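Local coordinates for protein complement factor MASP-3 (Homo sapiens, PDB 3DEM) that is a modular serine protease of complement whose CUB and EGF-like domains bind calcium and carry its interaction sites for mannan-binding lectin and ficolins, at residues G10-Y21 / R108-Y116; F171-T179 / G270-A278. One frame throughout, in Å; residues are numbered along the deposited sequence.

Contact 1 (G10-Y21 / R108-Y116); sequences GQIQSPGYPDSY and RFTGFDAHY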
ATOM      1  N   GLY A  10       6.227  -3.798  13.490  1.00 40.33           N
ATOM      2  CA  GLY A  10       6.747  -4.004  14.837  1.00 40.32           C
ATOM      3  C   GLY A  10       6.605  -2.798  15.738  1.00 40.28           C
ATOM      4  O   GLY A  10       6.309  -1.707  15.274  1.00 40.28           O
ATOM      5  N   GLN A  11       6.816  -3.008  17.035  1.00 40.49           N
ATOM      6  CA  GLN A  11       6.770  -1.948  18.035  1.00 40.56           C
ATOM      7  C   GLN A  11       8.096  -1.888  18.766  1.00 40.67           C
ATOM      8  O   GLN A  11       8.739  -2.911  18.987  1.00 40.84           O
ATOM      9  CB  GLN A  11       5.687  -2.222  19.079  1.00 40.59           C
ATOM     10  CG  GLN A  11       4.269  -2.341  18.557  1.00 40.76           C
ATOM     11  CD  GLN A  11       3.253  -2.486  19.687  1.00 40.79           C
ATOM     12  OE1 GLN A  11       2.414  -3.392  19.675  1.00 41.06           O
ATOM     13  NE2 GLN A  11       3.336  -1.600  20.675  1.00 40.67           N
ATOM     14  N   ILE A  12       8.494  -0.689  19.165  1.00 40.73           N
ATOM     15  CA  ILE A  12       9.720  -0.505  19.930  1.00 40.72           C
ATOM     16  C   ILE A  12       9.481   0.518  21.033  1.00 40.61           C
ATOM     17  O   ILE A  12       8.816   1.528  20.814  1.00 40.68           O
ATOM     18  CB  ILE A  12      10.868  -0.021  19.028  1.00 40.86           C
ATOM     19  CG1 ILE A  12      11.270  -1.110  18.035  1.00 40.90           C
ATOM     20  CG2 ILE A  12      12.069   0.379  19.853  1.00 41.35           C
ATOM     21  CD1 ILE A  12      12.150  -0.589  16.914  1.00 41.47           C
ATOM     22  N   GLN A  13      10.022   0.245  22.215  1.00 40.62           N
ATOM     23  CA  GLN A  13       9.917   1.144  23.358  1.00 40.57           C
ATOM     24  C   GLN A  13      11.298   1.377  23.932  1.00 40.61           C
ATOM     25  O   GLN A  13      12.205   0.570  23.733  1.00 40.70           O
ATOM     26  CB  GLN A  13       9.049   0.522  24.459  1.00 40.63           C
ATOM     27  CG  GLN A  13       7.694   0.016  24.005  1.00 40.76           C
ATOM     28  CD  GLN A  13       6.992  -0.788  25.072  1.00 40.89           C
ATOM     29  OE1 GLN A  13       7.587  -1.146  26.095  1.00 41.47           O
ATOM     30  NE2 GLN A  13       5.715  -1.076  24.849  1.00 41.15           N
ATOM     31  N   SER A  14      11.456   2.477  24.660  1.00 40.60           N
ATOM     32  CA  SER A  14      12.675   2.715  25.422  1.00 40.47           C
ATOM     33  C   SER A  14      12.730   1.764  26.618  1.00 40.51           C
ATOM     34  O   SER A  14      11.688   1.324  27.118  1.00 40.34           O
ATOM     35  CB  SER A  14      12.714   4.161  25.912  1.00 40.37           C
ATOM     36  OG  SER A  14      11.492   4.498  26.543  1.00 40.26           O
ATOM     37  N   PRO A  15      13.947   1.435  27.076  1.00 40.52           N
ATOM     38  CA  PRO A  15      14.090   0.627  28.284  1.00 40.58           C
ATOM     39  C   PRO A  15      13.308   1.241  29.441  1.00 40.56           C
ATOM     40  O   PRO A  15      13.438   2.441  29.707  1.00 40.44           O
ATOM     41  CB  PRO A  15      15.590   0.695  28.580  1.00 40.52           C
ATOM     42  CG  PRO A  15      16.224   0.971  27.271  1.00 40.71           C
ATOM     43  CD  PRO A  15      15.246   1.798  26.485  1.00 40.57           C
ATOM     44  N   GLY A  16      12.486   0.428  30.098  1.00 40.36           N
ATOM     45  CA  GLY A  16      11.727   0.877  31.254  1.00 40.42           C
ATOM     46  C   GLY A  16      10.314   1.352  30.966  1.00 40.36           C
ATOM     47  O   GLY A  16       9.484   1.406  31.871  1.00 40.30           O
ATOM     48  N   TYR A  17      10.039   1.698  29.709  1.00 40.44           N
ATOM     49  CA  TYR A  17       8.721   2.200  29.316  1.00 40.39           C
ATOM     50  C   TYR A  17       7.620   1.322  29.901  1.00 40.37           C
ATOM     51  O   TYR A  17       7.735   0.100  29.882  1.00 40.45           O
ATOM     52  CB  TYR A  17       8.602   2.263  27.788  1.00 40.42           C
ATOM     53  CG  TYR A  17       7.321   2.905  27.290  1.00 40.41           C
ATOM     54  CD1 TYR A  17       7.279   4.257  26.960  1.00 40.51           C
ATOM     55  CD2 TYR A  17       6.152   2.160  27.152  1.00 40.30           C
ATOM     56  CE1 TYR A  17       6.109   4.850  26.507  1.00 40.37           C
ATOM     57  CE2 TYR A  17       4.977   2.741  26.705  1.00 40.35           C
ATOM     58  CZ  TYR A  17       4.960   4.087  26.382  1.00 40.64           C
ATOM     59  OH  TYR A  17       3.795   4.668  25.933  1.00 40.34           O
ATOM     60  N   PRO A  18       6.542   1.939  30.419  1.00 40.37           N
ATOM     61  CA  PRO A  18       6.265   3.375  30.444  1.00 40.39           C
ATOM     62  C   PRO A  18       6.893   4.130  31.621  1.00 40.53           C
ATOM     63  O   PRO A  18       6.585   5.305  31.832  1.00 40.52           O
ATOM     64  CB  PRO A  18       4.742   3.420  30.554  1.00 40.42           C
ATOM     65  CG  PRO A  18       4.399   2.203  31.346  1.00 40.42           C
ATOM     66  CD  PRO A  18       5.453   1.163  31.042  1.00 40.39           C
ATOM     67  N   ASP A  19       7.754   3.466  32.388  1.00 40.54           N
ATOM     68  CA  ASP A  19       8.475   4.137  33.460  1.00 40.51           C
ATOM     69  C   ASP A  19       9.663   4.899  32.893  1.00 40.46           C
ATOM     70  O   ASP A  19      10.058   4.682  31.747  1.00 40.38           O
ATOM     71  CB  ASP A  19       8.957   3.128  34.497  1.00 40.53           C
ATOM     72  CG  ASP A  19       7.821   2.495  35.256  1.00 40.77           C
ATOM     73  OD1 ASP A  19       7.046   3.240  35.894  1.00 40.80           O
ATOM     74  OD2 ASP A  19       7.707   1.253  35.214  1.00 41.03           O
ATOM     75  N   SER A  20      10.230   5.786  33.704  1.00 40.46           N
ATOM     76  CA  SER A  20      11.398   6.561  33.299  1.00 40.40           C
ATOM     77  C   SER A  20      12.548   5.645  32.896  1.00 40.32           C
ATOM     78  O   SER A  20      12.775   4.610  33.517  1.00 40.36           O
ATOM     79  CB  SER A  20      11.838   7.491  34.426  1.00 40.40           C
ATOM     80  OG  SER A  20      12.353   6.757  35.523  1.00 40.46           O
ATOM     81  N   TYR A  21      13.271   6.021  31.850  1.00 40.28           N
ATOM     82  CA  TYR A  21      14.378   5.200  31.380  1.00 40.37           C
ATOM     83  C   TYR A  21      15.610   5.328  32.272  1.00 40.42           C
ATOM     84  O   TYR A  21      15.815   6.357  32.916  1.00 40.29           O
ATOM     85  CB  TYR A  21      14.723   5.504  29.916  1.00 40.36           C
ATOM     86  CG  TYR A  21      15.039   6.952  29.599  1.00 40.44           C
ATOM     87  CD1 TYR A  21      16.283   7.500  29.904  1.00 40.45           C
ATOM     88  CD2 TYR A  21      14.106   7.762  28.957  1.00 40.37           C
ATOM     89  CE1 TYR A  21      16.575   8.822  29.599  1.00 40.44           C
ATOM     90  CE2 TYR A  21      14.393   9.080  28.645  1.00 40.21           C
ATOM     91  CZ  TYR A  21      15.628   9.603  28.969  1.00 40.38           C
ATOM     92  OH  TYR A  21      15.919  10.911  28.662  1.00 40.54           O
ATOM     93  N   ARG A 108      13.204  12.836  35.413  1.00 42.26           N
ATOM     94  CA  ARG A 108      12.780  11.483  35.069  1.00 42.04           C
ATOM     95  C   ARG A 108      11.905  11.413  33.822  1.00 41.81           C
ATOM     96  O   ARG A 108      10.673  11.410  33.898  1.00 42.04           O
ATOM     97  CB  ARG A 108      12.072  10.831  36.255  1.00 42.15           C
ATOM     98  CG  ARG A 108      12.953   9.880  37.053  1.00 42.83           C
ATOM     99  CD  ARG A 108      14.426  10.284  37.021  1.00 43.35           C
ATOM    100  NE  ARG A 108      15.254   9.332  37.760  1.00 44.08           N
ATOM    101  CZ  ARG A 108      15.687   8.172  37.267  1.00 44.28           C
ATOM    102  NH1 ARG A 108      15.380   7.813  36.024  1.00 43.48           N
ATOM    103  NH2 ARG A 108      16.431   7.370  38.021  1.00 44.19           N
ATOM    104  N   PHE A 109      12.561  11.326  32.674  1.00 41.07           N
ATOM    105  CA  PHE A 109      11.884  11.279  31.391  1.00 40.74           C
ATOM    106  C   PHE A 109      11.428   9.859  31.064  1.00 40.57           C
ATOM    107  O   PHE A 109      12.156   8.898  31.296  1.00 40.46           O
ATOM    108  CB  PHE A 109      12.809  11.828  30.304  1.00 40.58           C
ATOM    109  CG  PHE A 109      13.232  13.251  30.538  1.00 40.62           C
ATOM    110  CD1 PHE A 109      14.482  13.544  31.067  1.00 40.63           C
ATOM    111  CD2 PHE A 109      12.371  14.299  30.251  1.00 40.65           C
ATOM    112  CE1 PHE A 109      14.870  14.853  31.291  1.00 40.54           C
ATOM    113  CE2 PHE A 109      12.750  15.611  30.474  1.00 40.77           C
ATOM    114  CZ  PHE A 109      14.003  15.890  30.993  1.00 40.58           C
ATOM    115  N   THR A 110      10.223   9.734  30.517  1.00 40.46           N
ATOM    116  CA  THR A 110       9.586   8.430  30.359  1.00 40.39           C
ATOM    117  C   THR A 110       9.863   7.752  29.019  1.00 40.38           C
ATOM    118  O   THR A 110       9.326   6.678  28.739  1.00 40.29           O
ATOM    119  CB  THR A 110       8.063   8.514  30.588  1.00 40.41           C
ATOM    120  OG1 THR A 110       7.509   9.540  29.755  1.00 40.19           O
ATOM    121  CG2 THR A 110       7.758   8.820  32.052  1.00 40.25           C
ATOM    122  N   GLY A 111      10.697   8.378  28.196  1.00 40.27           N
ATOM    123  CA  GLY A 111      11.158   7.753  26.962  1.00 40.33           C
ATOM    124  C   GLY A 111      10.201   7.832  25.785  1.00 40.44           C
ATOM    125  O   GLY A 111       9.552   8.858  25.568  1.00 40.47           O
ATOM    126  N   PHE A 112      10.112   6.746  25.021  1.00 40.41           N
ATOM    127  CA  PHE A 112       9.327   6.756  23.790  1.00 40.49           C
ATOM    128  C   PHE A 112       8.616   5.433  23.487  1.00 40.45           C
ATOM    129  O   PHE A 112       8.956   4.382  24.033  1.00 40.42           O
ATOM    130  CB  PHE A 112      10.218   7.144  22.606  1.00 40.50           C
ATOM    131  CG  PHE A 112      11.158   6.053  22.175  1.00 40.70           C
ATOM    132  CD1 PHE A 112      10.808   5.177  21.157  1.00 40.66           C
ATOM    133  CD2 PHE A 112      12.387   5.893  22.796  1.00 40.66           C
ATOM    134  CE1 PHE A 112      11.670   4.167  20.765  1.00 40.51           C
ATOM    135  CE2 PHE A 112      13.251   4.887  22.411  1.00 40.62           C
ATOM    136  CZ  PHE A 112      12.893   4.023  21.395  1.00 40.63           C
ATOM    137  N   ASP A 113       7.624   5.513  22.608  1.00 40.37           N
ATOM    138  CA  ASP A 113       6.897   4.360  22.104  1.00 40.36           C
ATOM    139  C   ASP A 113       6.802   4.532  20.585  1.00 40.39           C
ATOM    140  O   ASP A 113       6.230   5.511  20.099  1.00 40.17           O
ATOM    141  CB  ASP A 113       5.506   4.293  22.742  1.00 40.45           C
ATOM    142  CG  ASP A 113       4.641   3.179  22.164  1.00 40.83           C
ATOM    143  OD1 ASP A 113       5.184   2.109  21.807  1.00 41.26           O
ATOM    144  OD2 ASP A 113       3.408   3.375  22.073  1.00 40.85           O
ATOM    145  N   ALA A 114       7.376   3.592  19.840  1.00 40.36           N
ATOM    146  CA  ALA A 114       7.454   3.720  18.389  1.00 40.35           C
ATOM    147  C   ALA A 114       6.890   2.509  17.648  1.00 40.42           C
ATOM    148  O   ALA A 114       6.873   1.395  18.167  1.00 40.33           O
ATOM    149  CB  ALA A 114       8.888   3.992  17.953  1.00 40.28           C
ATOM    150  N   HIS A 115       6.432   2.750  16.424  1.00 40.43           N
ATOM    151  CA  HIS A 115       5.838   1.720  15.585  1.00 40.35           C
ATOM    152  C   HIS A 115       6.386   1.837  14.174  1.00 40.37           C
ATOM    153  O   HIS A 115       6.550   2.940  13.660  1.00 40.42           O
ATOM    154  CB  HIS A 115       4.319   1.883  15.560  1.00 40.38           C
ATOM    155  CG  HIS A 115       3.671   1.674  16.894  1.00 40.49           C
ATOM    156  ND1 HIS A 115       3.696   2.625  17.893  1.00 40.80           N
ATOM    157  CD2 HIS A 115       2.996   0.616  17.400  1.00 40.03           C
ATOM    158  CE1 HIS A 115       3.060   2.164  18.953  1.00 40.43           C
ATOM    159  NE2 HIS A 115       2.624   0.947  18.679  1.00 40.56           N
ATOM    160  N   TYR A 116       6.681   0.703  13.554  1.00 40.39           N
ATOM    161  CA  TYR A 116       7.196   0.700  12.192  1.00 40.40           C
ATOM    162  C   TYR A 116       6.475  -0.345  11.352  1.00 40.43           C
ATOM    163  O   TYR A 116       5.866  -1.273  11.883  1.00 40.26           O
ATOM    164  CB  TYR A 116       8.708   0.445  12.175  1.00 40.33           C
ATOM    165  CG  TYR A 116       9.098  -0.965  12.568  1.00 40.50           C
ATOM    166  CD1 TYR A 116       9.129  -1.988  11.628  1.00 40.60           C
ATOM    167  CD2 TYR A 116       9.431  -1.273  13.880  1.00 40.77           C
ATOM    168  CE1 TYR A 116       9.479  -3.282  11.988  1.00 40.79           C
ATOM    169  CE2 TYR A 116       9.785  -2.564  14.250  1.00 40.39           C
ATOM    170  CZ  TYR A 116       9.810  -3.560  13.300  1.00 40.72           C
ATOM    171  OH  TYR A 116      10.163  -4.844  13.660  1.00 40.95           O
TER
HETATM  172  O   HOH W   1      11.296   4.517  29.316  1.00 39.21           O
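The ring of Tyr116 lies flat over the backbone of Gly10, whose N sits above the ring centre and whose CA makes a CH-pi contact 3.7 Å from the Tyr116 centroid. Tyr116 CG stands between its own backbone N and carbonyl carbon (chi1 70°), which swings the ring across the neighbouring strand; its hydroxyl is hydrogen-bonded to Asn7. Phe112 does likewise: Ser14 N and Gln13 C lie over one face of its ring, and Ala114 CB is at the edge. The Tyr21 ring takes Gly111 N at its edge, 3.5 Å from CD2, while its CE2 rests 3.6 Å from Phe109 CB. Tyr21 OH is hydrogen-bonded to Asp57, a calcium ligand, and so belongs to the second shell of that site.

Strands 10-13 and 111-116 run antiparallel at 163°, with paired backbone bonds at Gly10-Tyr116 and Ile12-Ala114. Beyond them Ser14 OG accepts Phe112 N at 3.0 Å, and a water bridges Ser14 OG, Asp19 O and Thr110 O, tying the loop that follows the type II turn 14-17 to the residue just before strand 111-116. Ile12 CG2 touches Phe112 CE1 at 3.9 Å, facing the core. On the other face Gln11 and His115 lie side by side, their planes 20° apart, and His115 stacks on His139 of the second subunit. This is the edge pairing of first and last strands in a CUB beta-sandwich.

Contact 2 (F171-T179 / G270-A278); sequences FTQRTGVIT and GWRLSYRAA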
ATOM      1  N   PHE A 171       6.959  -7.765 -51.187  1.00 40.15           N
ATOM      2  CA  PHE A 171       6.533  -6.792 -52.181  1.00 40.16           C
ATOM      3  C   PHE A 171       6.837  -7.308 -53.584  1.00 40.11           C
ATOM      4  O   PHE A 171       7.997  -7.518 -53.939  1.00 40.03           O
ATOM      5  CB  PHE A 171       7.211  -5.447 -51.919  1.00 40.08           C
ATOM      6  CG  PHE A 171       6.864  -4.847 -50.583  1.00 40.19           C
ATOM      7  CD1 PHE A 171       5.837  -3.917 -50.467  1.00 40.51           C
ATOM      8  CD2 PHE A 171       7.555  -5.222 -49.438  1.00 40.47           C
ATOM      9  CE1 PHE A 171       5.515  -3.361 -49.239  1.00 40.14           C
ATOM     10  CE2 PHE A 171       7.232  -4.676 -48.201  1.00 40.40           C
ATOM     11  CZ  PHE A 171       6.206  -3.739 -48.105  1.00 40.20           C
ATOM     12  N   THR A 172       5.787  -7.530 -54.369  1.00 40.06           N
ATOM     13  CA  THR A 172       5.934  -8.137 -55.689  1.00 40.13           C
ATOM     14  C   THR A 172       5.427  -7.244 -56.808  1.00 40.06           C
ATOM     15  O   THR A 172       5.627  -7.540 -57.989  1.00 40.01           O
ATOM     16  CB  THR A 172       5.180  -9.467 -55.780  1.00 40.11           C
ATOM     17  OG1 THR A 172       3.786  -9.242 -55.536  1.00 40.27           O
ATOM     18  CG2 THR A 172       5.718 -10.459 -54.765  1.00 40.31           C
ATOM     19  N   GLN A 173       4.752  -6.164 -56.442  1.00 39.83           N
ATOM     20  CA  GLN A 173       4.245  -5.247 -57.446  1.00 39.77           C
ATOM     21  C   GLN A 173       5.380  -4.411 -58.028  1.00 39.44           C
ATOM     22  O   GLN A 173       6.441  -4.275 -57.415  1.00 38.80           O
ATOM     23  CB  GLN A 173       3.131  -4.373 -56.867  1.00 39.97           C
ATOM     24  CG  GLN A 173       1.832  -5.139 -56.620  1.00 41.03           C
ATOM     25  CD  GLN A 173       0.853  -4.369 -55.751  1.00 43.29           C
ATOM     26  OE1 GLN A 173       1.253  -3.606 -54.871  1.00 44.77           O
ATOM     27  NE2 GLN A 173      -0.440  -4.568 -55.994  1.00 43.91           N
ATOM     28  N   ARG A 174       5.147  -3.872 -59.221  1.00 39.39           N
ATOM     29  CA  ARG A 174       6.150  -3.092 -59.939  1.00 39.45           C
ATOM     30  C   ARG A 174       6.610  -1.866 -59.162  1.00 39.32           C
ATOM     31  O   ARG A 174       7.741  -1.414 -59.321  1.00 39.31           O
ATOM     32  CB  ARG A 174       5.596  -2.653 -61.283  1.00 39.54           C
ATOM     33  CG  ARG A 174       5.637  -3.719 -62.344  1.00 40.24           C
ATOM     34  CD  ARG A 174       6.805  -3.491 -63.262  1.00 40.89           C
ATOM     35  NE  ARG A 174       6.458  -3.814 -64.641  1.00 41.36           N
ATOM     36  CZ  ARG A 174       6.947  -3.170 -65.692  1.00 41.60           C
ATOM     37  NH1 ARG A 174       7.798  -2.163 -65.516  1.00 41.98           N
ATOM     38  NH2 ARG A 174       6.582  -3.526 -66.914  1.00 41.30           N
ATOM     39  N   THR A 175       5.726  -1.328 -58.330  1.00 39.16           N
ATOM     40  CA  THR A 175       6.048  -0.165 -57.522  1.00 39.33           C
ATOM     41  C   THR A 175       5.519  -0.401 -56.121  1.00 39.51           C
ATOM     42  O   THR A 175       4.634  -1.237 -55.929  1.00 39.69           O
ATOM     43  CB  THR A 175       5.402   1.128 -58.084  1.00 39.30           C
ATOM     44  OG1 THR A 175       3.985   1.083 -57.887  1.00 39.45           O
ATOM     45  CG2 THR A 175       5.699   1.295 -59.569  1.00 38.94           C
ATOM     46  N   GLY A 176       6.052   0.330 -55.144  1.00 39.51           N
ATOM     47  CA  GLY A 176       5.561   0.212 -53.779  1.00 39.76           C
ATOM     48  C   GLY A 176       6.212   1.135 -52.772  1.00 39.96           C
ATOM     49  O   GLY A 176       7.172   1.836 -53.079  1.00 39.88           O
ATOM     50  N   VAL A 177       5.667   1.132 -51.560  1.00 40.10           N
ATOM     51  CA  VAL A 177       6.167   1.958 -50.468  1.00 40.30           C
ATOM     52  C   VAL A 177       6.488   1.092 -49.255  1.00 40.50           C
ATOM     53  O   VAL A 177       5.718   0.201 -48.882  1.00 40.54           O
ATOM     54  CB  VAL A 177       5.147   3.040 -50.050  1.00 40.35           C
ATOM     55  CG1 VAL A 177       5.680   3.848 -48.872  1.00 40.09           C
ATOM     56  CG2 VAL A 177       4.815   3.949 -51.231  1.00 40.21           C
ATOM     57  N   ILE A 178       7.634   1.359 -48.643  1.00 40.46           N
ATOM     58  CA  ILE A 178       8.079   0.601 -47.491  1.00 40.51           C
ATOM     59  C   ILE A 178       8.507   1.603 -46.427  1.00 40.68           C
ATOM     60  O   ILE A 178       9.135   2.616 -46.746  1.00 40.82           O
ATOM     61  CB  ILE A 178       9.258  -0.321 -47.868  1.00 40.58           C
ATOM     62  CG1 ILE A 178       8.908  -1.153 -49.108  1.00 40.43           C
ATOM     63  CG2 ILE A 178       9.658  -1.220 -46.693  1.00 40.66           C
ATOM     64  CD1 ILE A 178       9.949  -2.215 -49.473  1.00 40.16           C
ATOM     65  N   THR A 179       8.139   1.346 -45.175  1.00 40.56           N
ATOM     66  CA  THR A 179       8.488   2.257 -44.086  1.00 40.54           C
ATOM     67  C   THR A 179       8.891   1.485 -42.835  1.00 40.64           C
ATOM     68  O   THR A 179       8.606   0.291 -42.707  1.00 40.71           O
ATOM     69  CB  THR A 179       7.315   3.204 -43.694  1.00 40.64           C
ATOM     70  OG1 THR A 179       6.350   2.487 -42.908  1.00 40.61           O
ATOM     71  CG2 THR A 179       6.629   3.836 -44.925  1.00 40.15           C
ATOM     72  N   GLY A 270      12.117   7.334 -37.791  1.00 40.41           N
ATOM     73  CA  GLY A 270      12.292   6.302 -38.799  1.00 40.42           C
ATOM     74  C   GLY A 270      12.471   6.803 -40.221  1.00 40.65           C
ATOM     75  O   GLY A 270      13.135   7.816 -40.465  1.00 40.91           O
ATOM     76  N   TRP A 271      11.860   6.093 -41.165  1.00 40.59           N
ATOM     77  CA  TRP A 271      12.174   6.272 -42.576  1.00 40.56           C
ATOM     78  C   TRP A 271      11.076   5.735 -43.480  1.00 40.39           C
ATOM     79  O   TRP A 271      10.250   4.914 -43.076  1.00 40.22           O
ATOM     80  CB  TRP A 271      13.490   5.560 -42.916  1.00 40.43           C
ATOM     81  CG  TRP A 271      13.495   4.102 -42.523  1.00 40.57           C
ATOM     82  CD1 TRP A 271      13.919   3.575 -41.334  1.00 40.49           C
ATOM     83  CD2 TRP A 271      13.052   2.991 -43.319  1.00 40.58           C
ATOM     84  NE1 TRP A 271      13.768   2.201 -41.341  1.00 40.83           N
ATOM     85  CE2 TRP A 271      13.237   1.819 -42.546  1.00 40.60           C
ATOM     86  CE3 TRP A 271      12.508   2.872 -44.602  1.00 40.77           C
ATOM     87  CZ2 TRP A 271      12.899   0.549 -43.017  1.00 40.22           C
ATOM     88  CZ3 TRP A 271      12.179   1.607 -45.074  1.00 40.66           C
ATOM     89  CH2 TRP A 271      12.374   0.462 -44.281  1.00 40.54           C
ATOM     90  N   ARG A 272      11.090   6.207 -44.716  1.00 40.34           N
ATOM     91  CA  ARG A 272      10.152   5.776 -45.736  1.00 40.37           C
ATOM     92  C   ARG A 272      10.883   5.725 -47.070  1.00 40.50           C
ATOM     93  O   ARG A 272      11.695   6.591 -47.378  1.00 40.54           O
ATOM     94  CB  ARG A 272       8.976   6.752 -45.828  1.00 40.45           C
ATOM     95  CG  ARG A 272       8.162   6.624 -47.105  1.00 40.37           C
ATOM     96  CD  ARG A 272       7.079   7.683 -47.198  1.00 40.29           C
ATOM     97  NE  ARG A 272       6.492   7.719 -48.536  1.00 40.78           N
ATOM     98  CZ  ARG A 272       5.194   7.574 -48.804  1.00 41.26           C
ATOM     99  NH1 ARG A 272       4.312   7.399 -47.823  1.00 40.98           N
ATOM    100  NH2 ARG A 272       4.770   7.624 -50.059  1.00 40.80           N
ATOM    101  N   LEU A 273      10.600   4.704 -47.863  1.00 40.56           N
ATOM    102  CA  LEU A 273      11.141   4.666 -49.204  1.00 40.64           C
ATOM    103  C   LEU A 273      10.074   4.216 -50.182  1.00 40.79           C
ATOM    104  O   LEU A 273       9.086   3.571 -49.803  1.00 40.79           O
ATOM    105  CB  LEU A 273      12.386   3.767 -49.281  1.00 40.73           C
ATOM    106  CG  LEU A 273      12.269   2.253 -49.095  1.00 40.91           C
ATOM    107  CD1 LEU A 273      11.779   1.577 -50.386  1.00 40.63           C
ATOM    108  CD2 LEU A 273      13.607   1.683 -48.663  1.00 40.39           C
ATOM    109  N   SER A 274      10.263   4.583 -51.439  1.00 40.55           N
ATOM    110  CA  SER A 274       9.462   4.024 -52.502  1.00 40.59           C
ATOM    111  C   SER A 274      10.402   3.286 -53.439  1.00 40.58           C
ATOM    112  O   SER A 274      11.560   3.672 -53.600  1.00 40.73           O
ATOM    113  CB  SER A 274       8.701   5.119 -53.254  1.00 40.43           C
ATOM    114  OG  SER A 274       9.599   6.015 -53.884  1.00 40.85           O
ATOM    115  N   TYR A 275       9.910   2.216 -54.046  1.00 40.54           N
ATOM    116  CA  TYR A 275      10.704   1.483 -55.013  1.00 40.59           C
ATOM    117  C   TYR A 275       9.962   1.379 -56.323  1.00 40.63           C
ATOM    118  O   TYR A 275       8.738   1.454 -56.356  1.00 40.55           O
ATOM    119  CB  TYR A 275      11.047   0.082 -54.496  1.00 40.49           C
ATOM    120  CG  TYR A 275       9.900  -0.902 -54.558  1.00 40.24           C
ATOM    121  CD1 TYR A 275       9.587  -1.567 -55.745  1.00 40.65           C
ATOM    122  CD2 TYR A 275       9.132  -1.173 -53.437  1.00 40.06           C
ATOM    123  CE1 TYR A 275       8.534  -2.467 -55.811  1.00 40.15           C
ATOM    124  CE2 TYR A 275       8.081  -2.071 -53.490  1.00 40.18           C
ATOM    125  CZ  TYR A 275       7.787  -2.713 -54.680  1.00 40.23           C
ATOM    126  OH  TYR A 275       6.747  -3.607 -54.743  1.00 40.15           O
ATOM    127  N   ARG A 276      10.720   1.188 -57.394  1.00 41.10           N
ATOM    128  CA  ARG A 276      10.180   1.061 -58.734  1.00 41.54           C
ATOM    129  C   ARG A 276      11.026   0.059 -59.497  1.00 41.85           C
ATOM    130  O   ARG A 276      12.250   0.147 -59.507  1.00 41.77           O
ATOM    131  CB  ARG A 276      10.204   2.413 -59.451  1.00 41.40           C
ATOM    132  CG  ARG A 276       9.214   3.403 -58.889  1.00 41.78           C
ATOM    133  CD  ARG A 276       9.478   4.827 -59.352  1.00 41.40           C
ATOM    134  NE  ARG A 276       8.540   5.746 -58.712  1.00 40.78           N
ATOM    135  CZ  ARG A 276       8.613   6.116 -57.437  1.00 40.62           C
ATOM    136  NH1 ARG A 276       9.588   5.656 -56.665  1.00 39.50           N
ATOM    137  NH2 ARG A 276       7.711   6.946 -56.933  1.00 40.79           N
ATOM    138  N   ALA A 277      10.367  -0.903 -60.126  1.00 42.56           N
ATOM    139  CA  ALA A 277      11.059  -1.889 -60.938  1.00 43.38           C
ATOM    140  C   ALA A 277      11.146  -1.403 -62.371  1.00 43.72           C
ATOM    141  O   ALA A 277      10.133  -1.306 -63.056  1.00 44.01           O
ATOM    142  CB  ALA A 277      10.338  -3.222 -60.883  1.00 43.36           C
ATOM    143  N   ALA A 278      12.360  -1.088 -62.814  1.00 44.46           N
ATOM    144  CA  ALA A 278      12.599  -0.681 -64.199  1.00 44.95           C
ATOM    145  C   ALA A 278      12.691  -1.909 -65.105  1.00 45.20           C
ATOM    146  O   ALA A 278      13.231  -2.959 -64.715  1.00 45.12           O
ATOM    147  CB  ALA A 278      13.873   0.157 -64.300  1.00 44.94           C
ATOM    148  OXT ALA A 278      12.227  -1.869 -66.252  1.00 45.45           O
TER
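In the second CUB domain the first strand of a four-stranded sheet, 175-179, pairs antiparallel with the last, 272-277, and the Tyr275 side chain spans the pair. Its ring covers the backbone of the edge strand: Gly176 N lies over the ring centre and Thr175 C toward the rim of the same face, with Gly176 CA 3.4 Å from Tyr275 CE2. The first torsion (chi1 76°) turns the ring across onto that strand, and the hydroxyl reaches past it to donate to Gln173 O at 2.8 Å, approaching from above the carbonyl plane. This bond pins the loop before the strand, where Phe171 CB also packs 3.8 Å from Tyr275 CE2.

Backbone bonds join Gly176 with Tyr275 and Ile178 with Leu273 in both directions, and Ala277 N continues the series to Arg174 O. Ile178 faces the interior, its CB 4.0 Å from Leu273 CD1 and its CG2 4.0 Å from Trp271 CH2. The indole lies over the backbone of Thr179 and meets Phe260 edge-to-face.

The outer face carries Val177, whose CG1 sits 3.8 Å above the centre of the Arg272 guanidinium, a group also salt-bridged to Glu210. Alongside, Arg276 NH1 donates to Ser274 OG at 2.8 Å, in the guanidinium plane. With Ile178, Leu273 and Tyr275 facing inward, an edge strand joined to the last strand of its sheet is the terminal-strand pairing of a CUB beta-sandwich.

In the fold
Contacts 1 and 2 are equivalent pairings in two CUB domains: each joins the first strand of an antiparallel sheet of order 1-4-2-3 to its last, and each sets a tyrosine ring over a glycine of the edge strand. They follow one another in the chain, on opposite sides of its centre, their centres about 78 Å apart and nearest atoms about 50 Å apart; the calcium-binding EGF domain lies between. Contact 1 is closer to a calcium ion, about 5 Å from the Tyr21 side chain against about 11 Å from Trp271 in contact 2. Contact 1 also meets the second subunit, with Phe151 of that chain against Tyr17, whereas no other chain of the assembly touches contact 2.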